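Local coordinates for protein serpin B3 (Homo sapiens, PDB 4ZK3) that probably inhibits proteases as a member of the serpin family and, as Pso p27, forms large aggregates linked to psoriasis, at residues E233-Y236 with L241-I244. Residues are numbered along the deposited sequence; the frame is centred on the assembly and turned at random.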
loop_
_atom_site.group_PDB
_atom_site.type_symbol
_atom_site.label_atom_id
_atom_site.label_comp_id
_atom_site.label_asym_id
_atom_site.label_seq_id
_atom_site.Cartn_x
_atom_site.Cartn_y
_atom_site.Cartn_z
ATOM N N GLU A 233 13.186 -7.108 -12.263
ATOM C CA GLU A 233 13.469 -6.045 -11.296
ATOM C C GLU A 233 13.971 -4.823 -12.049
ATOM O O GLU A 233 14.920 -4.895 -12.802
ATOM C CB GLU A 233 14.498 -6.472 -10.220
ATOM C CG GLU A 233 14.880 -5.369 -9.257
ATOM C CD GLU A 233 16.253 -5.476 -8.675
ATOM O OE1 GLU A 233 17.175 -5.985 -9.347
ATOM O OE2 GLU A 233 16.418 -4.962 -7.552
ATOM N N ILE A 234 13.326 -3.694 -11.799
ATOM C CA ILE A 234 13.685 -2.431 -12.413
ATOM C C ILE A 234 14.119 -1.531 -11.263
ATOM O O ILE A 234 13.271 -1.010 -10.561
ATOM C CB ILE A 234 12.511 -1.779 -13.184
ATOM C CG1 ILE A 234 11.813 -2.782 -14.090
ATOM C CG2 ILE A 234 13.013 -0.602 -13.998
ATOM C CD1 ILE A 234 10.562 -2.316 -14.813
ATOM N N PRO A 235 15.450 -1.352 -11.056
ATOM C CA PRO A 235 15.839 -0.568 -9.878
ATOM C C PRO A 235 15.583 0.929 -10.001
ATOM O O PRO A 235 15.703 1.507 -11.085
ATOM C CB PRO A 235 17.340 -0.800 -9.777
ATOM C CG PRO A 235 17.611 -2.062 -10.544
ATOM C CD PRO A 235 16.612 -2.039 -11.673
ATOM N N TYR A 236 15.329 1.560 -8.861
ATOM C CA TYR A 236 15.433 2.993 -8.763
ATOM C C TYR A 236 16.871 3.386 -8.541
ATOM O O TYR A 236 17.669 2.636 -8.019
ATOM C CB TYR A 236 14.479 3.536 -7.690
ATOM C CG TYR A 236 13.030 3.293 -8.101
ATOM C CD1 TYR A 236 12.409 4.131 -9.044
ATOM C CD2 TYR A 236 12.302 2.261 -7.564
ATOM C CE1 TYR A 236 11.110 3.911 -9.470
ATOM C CE2 TYR A 236 10.988 2.006 -7.964
ATOM C CZ TYR A 236 10.399 2.838 -8.927
ATOM O OH TYR A 236 9.131 2.619 -9.351
ATOM N N LEU A 241 15.457 1.083 -3.565
ATOM C CA LEU A 241 14.144 0.627 -3.919
ATOM C C LEU A 241 14.124 0.085 -5.348
ATOM O O LEU A 241 14.957 0.438 -6.175
ATOM C CB LEU A 241 13.164 1.777 -3.774
ATOM C CG LEU A 241 12.881 2.212 -2.333
ATOM C CD1 LEU A 241 13.489 3.565 -2.071
ATOM C CD2 LEU A 241 11.374 2.271 -2.074
ATOM N N SER A 242 13.198 -0.827 -5.606
ATOM C CA SER A 242 12.994 -1.345 -6.959
ATOM C C SER A 242 11.513 -1.539 -7.247
ATOM O O SER A 242 10.711 -1.698 -6.355
ATOM C CB SER A 242 13.639 -2.700 -7.096
ATOM O OG SER A 242 15.013 -2.634 -7.104
ATOM N N MET A 243 11.175 -1.599 -8.523
ATOM C CA MET A 243 9.835 -1.961 -8.946
ATOM C C MET A 243 10.020 -3.350 -9.526
ATOM O O MET A 243 10.875 -3.542 -10.384
ATOM C CB MET A 243 9.260 -1.044 -10.021
ATOM C CG MET A 243 7.903 -1.543 -10.556
ATOM S SD MET A 243 6.951 -0.439 -11.616
ATOM C CE MET A 243 6.279 0.772 -10.486
ATOM N N ILE A 244 9.246 -4.285 -9.032
ATOM C CA ILE A 244 9.277 -5.689 -9.544
ATOM C C ILE A 244 8.036 -5.864 -10.377
ATOM O O ILE A 244 6.950 -5.440 -9.939
ATOM C CB ILE A 244 9.182 -6.689 -8.394
ATOM C CG1 ILE A 244 10.328 -6.477 -7.439
ATOM C CG2 ILE A 244 9.097 -8.143 -8.903
ATOM C CD1 ILE A 244 11.659 -6.414 -8.078
#
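Ser242 OG donates a hydrogen bond to Glu233 OE2 at 2.8 Å, reaching it from above the carboxylate plane, 36° out of that plane. The glutamate reaches diagonally past its own bridge partner Ile244 to Ser242, which pairs with Pro235, because CG lies anti to the backbone N (chi1 176°) and the chain runs on extended. Ile244 CD1 packs against Glu233 CB and CG, 3.6 Å from CB, the two side chains crossing at a slant, so one methyl rests on the aliphatic part while the serine holds the acid end. Both ends of this polar link have further partners: Glu233 OE1 is hydrogen-bonded to His220 ND1, and Ser242 OG to Asn376 ND2.

Strands 229-235 and 241-248 form an antiparallel beta hairpin, s2B-s3B of beta-sheet B in the serpin fold, flanked by strands 206-224 and 369-375. On the face that carries Ile234 and Met243, Tyr236 folds back across strand 241-248. With CG beside the backbone N (chi1 -65°), its ring turns an edge to the Leu241 carbonyl; separately, CD2 lies 3.9 Å from Leu241 CB. The far end of the ring reaches Met243, whose side chain bends at chi3 and brings CE to 3.6 Å from Tyr236 OH. That hydroxyl is buried and has no hydrogen-bonding partner.

Ile234 and Met243 form a hydrogen-bonded antiparallel pair: Ile234 N to Met243 O spans 2.8 Å, and Met243 N to Ile234 O spans 3.0 Å. Toward the turn, Tyr236 N donates to Leu241 O at 2.9 Å, tying the root of the aromatic side chain to the carbonyl its ring edge adjoins. Trp186 lies almost parallel to the tyrosine ring, and Phe182 meets it edge-to-face.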